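PDB 3GRF: ornithine carbamoyltransferase from Giardia intestinalis, which probably transfers the carbamoyl group of carbamoyl phosphate to ornithine, and is linked to arginine degradation in this parasite. Local coordinates for residues T12-L21 and D177-L185; T273-L283 and V295-E306. One frame throughout, in Å; residues are numbered along the deposited sequence.

Interaction 1: T12-L21 and D177-L185; sequences TISALCPKEL and DLMRGCALL
Asp177 turns its carboxylate toward Ile13 through an unusual first torsion, chi1 -124°, while Arg180 holds CG beside its backbone N (chi1 -66°) and runs extended to reach Thr12. Asp177 OD1 accepts from Ile13 N at 3.0 Å. This donor comes from the syn side, and the bond is nearly straight at 169°. The same oxygen forms a salt bridge with Arg180 NH1 at 2.8 Å. The two donors reach OD1 from opposite faces of the carboxylate plane. OD2 takes His134 N, so backbone and side-chain donors together fix the carboxylate. Thr12 crosses Arg180 at about a right angle and sets CG2 over one guanidinium face, 3.7 Å from NH1. Glu208 makes a salt bridge with Arg180 NE through OE1 and a hydrogen bond with Ser14 OG through OE2.

The contact joins the two halves of the transcarbamoylase fold. Residues 12-21 belong to the carbamoyl phosphate binding part, and helix 173-185 to the ornithine binding part. Cys17 and Glu20 form a capping box at the start of helix 18-33.

Further along, Leu184 fills the bend before that helix. Its CD2 lies 3.5 Å from Ile13 O and meets Leu21 CD2 at 4.0 Å. Pro18 crosses Leu184 at about a right angle, with its CB 3.4 Å from Leu184 O. Leu21 CD2 also packs on Leu185 CG at 3.9 Å.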
# COMPACT_ATOMS: atom_id res chain seq x y z
N THR A 12 8.64 -24.23 -4.67
CA THR A 12 9.63 -24.77 -3.76
C THR A 12 10.96 -24.40 -4.35
O THR A 12 11.02 -23.91 -5.49
CB THR A 12 9.47 -26.33 -3.51
OG1 THR A 12 9.84 -27.09 -4.65
CG2 THR A 12 8.04 -26.68 -3.18
N ILE A 13 12.04 -24.61 -3.61
CA ILE A 13 13.33 -24.13 -4.10
C ILE A 13 13.89 -25.03 -5.20
O ILE A 13 14.70 -24.57 -6.02
CB ILE A 13 14.35 -23.85 -2.96
CG1 ILE A 13 15.39 -22.85 -3.44
CG2 ILE A 13 14.99 -25.16 -2.43
CD1 ILE A 13 14.86 -21.46 -3.71
N SER A 14 13.46 -26.26 -5.26
CA SER A 14 13.77 -27.28 -6.24
C SER A 14 13.03 -27.03 -7.58
O SER A 14 13.02 -27.90 -8.46
CB SER A 14 13.45 -28.66 -5.68
OG SER A 14 12.05 -28.84 -5.55
N ALA A 15 12.38 -25.86 -7.69
CA ALA A 15 11.86 -25.36 -8.95
C ALA A 15 13.09 -24.88 -9.74
O ALA A 15 13.02 -24.68 -10.94
CB ALA A 15 10.87 -24.14 -8.69
N LEU A 16 14.20 -24.69 -9.02
CA LEU A 16 15.47 -24.24 -9.62
C LEU A 16 16.46 -25.40 -9.77
O LEU A 16 16.53 -26.30 -8.91
CB LEU A 16 16.12 -23.18 -8.73
CG LEU A 16 15.39 -21.88 -8.38
CD1 LEU A 16 16.20 -21.06 -7.39
CD2 LEU A 16 15.19 -21.06 -9.64
N CYS A 17 17.26 -25.37 -10.82
CA CYS A 17 18.35 -26.32 -10.94
C CYS A 17 19.41 -25.72 -10.09
O CYS A 17 19.26 -24.57 -9.68
CB CYS A 17 18.80 -26.45 -12.39
SG CYS A 17 19.79 -25.08 -12.88
N PRO A 18 20.47 -26.50 -9.80
CA PRO A 18 21.52 -26.11 -8.89
C PRO A 18 22.25 -24.84 -9.31
O PRO A 18 22.65 -24.05 -8.46
CB PRO A 18 22.49 -27.31 -8.97
CG PRO A 18 21.71 -28.43 -9.40
CD PRO A 18 20.67 -27.86 -10.32
N LYS A 19 22.45 -24.64 -10.62
CA LYS A 19 23.16 -23.46 -11.08
C LYS A 19 22.28 -22.21 -10.98
O LYS A 19 22.79 -21.12 -10.79
CB LYS A 19 23.60 -23.65 -12.52
CG LYS A 19 24.39 -22.49 -13.09
CD LYS A 19 25.74 -22.97 -13.66
CE LYS A 19 26.80 -21.81 -13.76
NZ LYS A 19 27.97 -22.23 -14.62
N GLU A 20 20.98 -22.37 -11.16
CA GLU A 20 20.06 -21.26 -10.98
C GLU A 20 20.03 -20.80 -9.54
O GLU A 20 19.99 -19.61 -9.29
CB GLU A 20 18.64 -21.63 -11.43
CG GLU A 20 18.58 -21.76 -12.93
CD GLU A 20 17.26 -22.27 -13.41
OE1 GLU A 20 16.55 -22.99 -12.66
OE2 GLU A 20 16.92 -21.91 -14.56
N LEU A 21 20.06 -21.74 -8.60
CA LEU A 21 20.10 -21.38 -7.18
C LEU A 21 21.40 -20.68 -6.83
O LEU A 21 21.38 -19.72 -6.09
CB LEU A 21 19.93 -22.63 -6.30
CG LEU A 21 20.09 -22.43 -4.80
CD1 LEU A 21 19.44 -21.06 -4.41
CD2 LEU A 21 19.50 -23.65 -3.97
N ASP A 177 12.17 -27.36 2.67
CA ASP A 177 12.85 -26.53 1.66
C ASP A 177 14.37 -26.41 1.93
O ASP A 177 15.14 -26.25 0.98
CB ASP A 177 12.14 -25.16 1.53
CG ASP A 177 11.69 -24.84 0.11
OD1 ASP A 177 11.79 -25.67 -0.82
OD2 ASP A 177 11.23 -23.71 -0.09
N LEU A 178 14.82 -26.50 3.21
CA LEU A 178 16.29 -26.49 3.56
C LEU A 178 16.91 -27.78 3.02
O LEU A 178 17.99 -27.74 2.43
CB LEU A 178 16.48 -26.40 5.09
CG LEU A 178 17.09 -25.14 5.75
CD1 LEU A 178 17.38 -24.04 4.73
CD2 LEU A 178 16.15 -24.61 6.84
N MET A 179 16.24 -28.91 3.25
CA MET A 179 16.72 -30.19 2.72
C MET A 179 16.89 -30.11 1.21
O MET A 179 17.92 -30.55 0.68
CB MET A 179 15.74 -31.30 3.07
CG MET A 179 15.64 -31.63 4.59
SD MET A 179 14.13 -32.57 4.96
CE MET A 179 14.42 -34.09 4.06
N ARG A 180 15.89 -29.56 0.52
CA ARG A 180 15.99 -29.35 -0.95
C ARG A 180 17.16 -28.43 -1.34
O ARG A 180 17.83 -28.70 -2.34
CB ARG A 180 14.68 -28.80 -1.55
CG ARG A 180 13.43 -29.75 -1.51
CD ARG A 180 12.15 -28.95 -1.83
NE ARG A 180 10.90 -29.64 -1.39
CZ ARG A 180 9.92 -29.08 -0.68
NH1 ARG A 180 10.01 -27.82 -0.28
NH2 ARG A 180 8.83 -29.78 -0.34
N GLY A 181 17.36 -27.32 -0.62
CA GLY A 181 18.46 -26.38 -0.94
C GLY A 181 19.81 -27.09 -0.80
O GLY A 181 20.66 -27.00 -1.67
N CYS A 182 19.98 -27.82 0.30
CA CYS A 182 21.18 -28.58 0.58
C CYS A 182 21.39 -29.61 -0.54
O CYS A 182 22.47 -29.75 -1.05
CB CYS A 182 21.05 -29.37 1.88
SG CYS A 182 21.25 -28.54 3.43
N ALA A 183 20.38 -30.40 -0.86
CA ALA A 183 20.53 -31.42 -1.90
C ALA A 183 21.04 -30.78 -3.20
O ALA A 183 21.91 -31.33 -3.85
CB ALA A 183 19.23 -32.05 -2.15
N LEU A 184 20.41 -29.65 -3.56
CA LEU A 184 20.67 -28.86 -4.77
C LEU A 184 22.11 -28.36 -4.78
O LEU A 184 22.78 -28.40 -5.81
CB LEU A 184 19.70 -27.63 -4.80
CG LEU A 184 18.77 -27.35 -6.01
CD1 LEU A 184 18.47 -28.62 -6.79
CD2 LEU A 184 17.48 -26.70 -5.54
N LEU A 185 22.55 -27.91 -3.59
CA LEU A 185 23.88 -27.32 -3.44
C LEU A 185 24.98 -28.33 -3.07
O LEU A 185 26.16 -27.99 -3.10
CB LEU A 185 23.84 -26.11 -2.46
CG LEU A 185 23.06 -24.89 -2.99
CD1 LEU A 185 22.83 -23.92 -1.85
CD2 LEU A 185 23.83 -24.09 -4.13

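Interaction 2: T273-L283 and V295-E306; sequences TSKRSIFMNCL and VIDGPKSVCYDE
Strand 278-281 and the chain at Ser301 meet in a single beta bridge, in which Phe279 N donates to Lys300 O at 2.7 Å and Val302 N to Phe279 O at 2.9 Å. The second bond is almost straight at 176°.

Phe279 places CG anti to its backbone N (chi1 167°), which lays the ring against the end of helix 293-296. Val295 CG1 sits over one face, 3.6 Å from the ring centroid, in a CH-pi contact. Ser301 OG is at the ring edge. Cys303 SG approaches obliquely, 3.7 Å from Phe279 CE2. Ser301 OG also accepts from Cys303 N, an ST turn next to the start of helix 303-322. On the other side of the strand, Met280 CG packs on Val302 CG2 at 3.7 Å.

Lys300 runs extended and bends only at its last torsion, chi4 -70°. That bend brings NZ to Ser277 OG at 2.6 Å. Weak bonds to Ser274 O and Ser277 O add to the grip, so the lysine ties the turn 274-277 to the turn 298-301. Strand 278-281 is one of the two outermost strands of the five-stranded parallel sheet within this chain, beside strand 237-240.

At the far end, Glu306 OE1 accepts from Asn281 N at 3.3 Å, on its syn side. A water bridges Asn281 O and Cys303 O, a second link between Asn281 and the first turn of helix 303-322, though its 2.5 Å distance to Asn281 O is unusually short. Glu306 OE2 lies close to Asp141 OD2. A shared proton or a raised proton affinity there would be consistent with this pairing, while OE1 stays tied to Asn281 N.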
# COMPACT_ATOMS: atom_id res chain seq x y z
N THR A 273 29.58 -28.41 17.83
CA THR A 273 29.73 -28.05 16.42
C THR A 273 31.16 -27.60 16.09
O THR A 273 32.03 -27.56 16.96
CB THR A 273 28.70 -27.02 16.01
OG1 THR A 273 29.02 -25.76 16.61
CG2 THR A 273 27.32 -27.46 16.44
N SER A 274 31.42 -27.28 14.83
CA SER A 274 32.74 -26.81 14.44
C SER A 274 33.08 -25.49 15.11
O SER A 274 32.19 -24.79 15.60
CB SER A 274 32.81 -26.68 12.92
OG SER A 274 32.32 -25.43 12.48
N LYS A 275 34.37 -25.15 15.13
CA LYS A 275 34.79 -23.90 15.70
C LYS A 275 34.29 -22.71 14.87
O LYS A 275 34.05 -21.63 15.42
CB LYS A 275 36.31 -23.88 15.87
CG LYS A 275 36.79 -23.52 17.28
CD LYS A 275 36.90 -24.75 18.20
CE LYS A 275 37.76 -24.45 19.43
NZ LYS A 275 39.24 -24.49 19.13
N ARG A 276 34.14 -22.92 13.56
CA ARG A 276 33.62 -21.90 12.62
C ARG A 276 32.07 -21.79 12.61
O ARG A 276 31.50 -20.94 11.94
CB ARG A 276 34.12 -22.21 11.20
CG ARG A 276 33.27 -23.25 10.48
CD ARG A 276 34.04 -24.32 9.73
NE ARG A 276 34.43 -23.91 8.40
CZ ARG A 276 34.41 -24.67 7.30
NH1 ARG A 276 33.98 -25.92 7.28
NH2 ARG A 276 34.80 -24.13 6.16
N SER A 277 31.36 -22.68 13.34
CA SER A 277 29.92 -22.80 13.15
C SER A 277 29.18 -21.49 13.29
O SER A 277 29.67 -20.52 13.89
CB SER A 277 29.31 -23.86 14.08
OG SER A 277 29.52 -23.53 15.44
N ILE A 278 28.00 -21.44 12.68
CA ILE A 278 27.14 -20.30 12.88
C ILE A 278 25.78 -20.87 13.26
O ILE A 278 25.51 -22.03 13.00
CB ILE A 278 27.08 -19.35 11.65
CG1 ILE A 278 26.40 -20.00 10.45
CG2 ILE A 278 28.50 -18.80 11.27
CD1 ILE A 278 26.27 -19.05 9.24
N PHE A 279 24.94 -20.05 13.87
CA PHE A 279 23.58 -20.43 14.28
C PHE A 279 22.56 -19.55 13.47
O PHE A 279 22.75 -18.33 13.34
CB PHE A 279 23.40 -20.25 15.79
CG PHE A 279 22.00 -20.32 16.20
CD1 PHE A 279 21.40 -21.58 16.37
CD2 PHE A 279 21.24 -19.16 16.33
CE1 PHE A 279 20.02 -21.67 16.68
CE2 PHE A 279 19.86 -19.23 16.65
CZ PHE A 279 19.26 -20.48 16.81
N MET A 280 21.52 -20.19 12.92
CA MET A 280 20.50 -19.55 12.10
C MET A 280 19.10 -19.91 12.61
O MET A 280 18.93 -20.99 13.17
CB MET A 280 20.64 -20.08 10.67
CG MET A 280 21.95 -19.68 10.07
SD MET A 280 22.14 -20.11 8.32
CE MET A 280 21.22 -18.81 7.47
N ASN A 281 18.12 -19.03 12.41
CA ASN A 281 16.68 -19.26 12.72
C ASN A 281 15.94 -18.24 11.84
O ASN A 281 16.21 -17.00 11.92
CB ASN A 281 16.43 -19.03 14.25
CG ASN A 281 14.95 -19.20 14.70
OD1 ASN A 281 14.70 -19.52 15.86
ND2 ASN A 281 14.00 -19.00 13.81
N CYS A 282 15.04 -18.72 10.98
CA CYS A 282 14.38 -17.83 10.03
C CYS A 282 13.46 -16.80 10.70
O CYS A 282 13.07 -15.82 10.07
CB CYS A 282 13.63 -18.66 8.99
SG CYS A 282 12.46 -19.88 9.67
N LEU A 283 13.15 -17.02 11.98
CA LEU A 283 12.25 -16.14 12.78
C LEU A 283 10.76 -16.35 12.47
O LEU A 283 10.42 -16.89 11.43
CB LEU A 283 12.64 -14.65 12.70
CG LEU A 283 14.08 -14.25 13.09
CD1 LEU A 283 14.38 -12.76 12.84
CD2 LEU A 283 14.39 -14.66 14.55
N VAL A 295 22.06 -18.69 22.92
CA VAL A 295 22.49 -19.11 21.56
C VAL A 295 22.10 -17.99 20.60
O VAL A 295 22.93 -17.46 19.89
CB VAL A 295 21.91 -20.49 21.14
CG1 VAL A 295 22.26 -20.85 19.69
CG2 VAL A 295 22.40 -21.61 22.11
N ILE A 296 20.83 -17.63 20.61
CA ILE A 296 20.38 -16.59 19.67
C ILE A 296 21.00 -15.23 19.89
O ILE A 296 21.18 -14.47 18.94
CB ILE A 296 18.82 -16.49 19.55
CG1 ILE A 296 18.40 -15.45 18.49
CG2 ILE A 296 18.15 -16.28 20.93
CD1 ILE A 296 17.08 -15.75 17.77
N ASP A 297 21.33 -14.92 21.14
CA ASP A 297 21.93 -13.63 21.49
C ASP A 297 23.43 -13.80 21.69
O ASP A 297 24.14 -12.84 21.98
CB ASP A 297 21.27 -13.04 22.73
CG ASP A 297 19.77 -12.83 22.56
OD1 ASP A 297 19.29 -12.47 21.46
OD2 ASP A 297 19.06 -13.03 23.55
N GLY A 298 23.91 -15.02 21.49
CA GLY A 298 25.30 -15.30 21.70
C GLY A 298 26.01 -15.04 20.40
O GLY A 298 25.39 -14.58 19.43
N PRO A 299 27.33 -15.34 20.36
CA PRO A 299 28.25 -14.95 19.28
C PRO A 299 28.22 -15.74 17.95
O PRO A 299 28.77 -15.27 16.96
CB PRO A 299 29.62 -15.10 19.96
CG PRO A 299 29.42 -16.26 20.90
CD PRO A 299 28.02 -16.08 21.45
N LYS A 300 27.61 -16.92 17.94
CA LYS A 300 27.45 -17.74 16.71
C LYS A 300 26.21 -17.36 15.88
O LYS A 300 26.12 -17.72 14.70
CB LYS A 300 27.46 -19.24 17.04
CG LYS A 300 28.85 -19.79 17.48
CD LYS A 300 28.76 -21.28 17.67
CE LYS A 300 30.12 -21.89 17.97
NZ LYS A 300 31.06 -21.88 16.78
N SER A 301 25.32 -16.57 16.48
CA SER A 301 24.04 -16.18 15.89
C SER A 301 24.18 -15.21 14.76
O SER A 301 24.72 -14.12 14.93
CB SER A 301 23.10 -15.56 16.91
OG SER A 301 21.89 -15.24 16.25
N VAL A 302 23.68 -15.63 13.61
CA VAL A 302 23.55 -14.69 12.49
C VAL A 302 22.09 -14.27 12.19
O VAL A 302 21.80 -13.74 11.12
CB VAL A 302 24.29 -15.19 11.21
CG1 VAL A 302 25.77 -15.35 11.49
CG2 VAL A 302 23.75 -16.52 10.74
N CYS A 303 21.18 -14.47 13.14
CA CYS A 303 19.75 -14.32 12.84
C CYS A 303 19.29 -12.99 12.23
O CYS A 303 18.44 -12.98 11.33
CB CYS A 303 18.87 -14.67 14.04
SG CYS A 303 19.09 -16.38 14.49
N TYR A 304 19.78 -11.88 12.76
CA TYR A 304 19.26 -10.59 12.31
C TYR A 304 19.81 -10.22 10.92
O TYR A 304 19.11 -9.60 10.14
CB TYR A 304 19.68 -9.47 13.26
CG TYR A 304 19.05 -9.39 14.63
CD1 TYR A 304 19.78 -8.84 15.68
CD2 TYR A 304 17.77 -9.83 14.89
CE1 TYR A 304 19.26 -8.70 16.93
CE2 TYR A 304 17.22 -9.71 16.17
CZ TYR A 304 17.98 -9.15 17.18
OH TYR A 304 17.50 -8.99 18.45
N ASP A 305 21.09 -10.50 10.67
CA ASP A 305 21.68 -10.26 9.34
C ASP A 305 21.04 -11.18 8.32
O ASP A 305 20.83 -10.81 7.16
CB ASP A 305 23.18 -10.53 9.37
CG ASP A 305 24.00 -9.35 9.91
OD1 ASP A 305 25.21 -9.54 10.13
OD2 ASP A 305 23.45 -8.23 10.12
N GLU A 306 20.72 -12.39 8.78
CA GLU A 306 19.98 -13.35 7.96
C GLU A 306 18.59 -12.79 7.61
O GLU A 306 18.16 -12.96 6.50
CB GLU A 306 19.89 -14.71 8.70
CG GLU A 306 18.81 -15.68 8.18
CD GLU A 306 18.68 -16.94 9.01
OE1 GLU A 306 19.28 -17.01 10.08
OE2 GLU A 306 17.92 -17.85 8.62
O HOH W 1 16.47 -14.92 10.62

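In the fold
Only interaction 1 crosses between the two halves of the chain; interaction 2 lies wholly within the ornithine binding half, at the 278-281 edge of its five-stranded sheet. Their centres are 22 Å apart and their nearest atoms about 7 Å apart, so they do not touch. Helix 135-151 connects them. Its Pro135 and Met138 pack on residues of interaction 1, while its Asp141 and Ile145 pack on Met280 of interaction 2. No other chain of the assembly touches interaction 1, whereas interaction 2 also meets a second subunit. Tyr304 OH is hydrogen-bonded to Asp92 of that neighbouring subunit, and Asp305 forms a salt bridge with its Arg99. No substrate is bound in this entry.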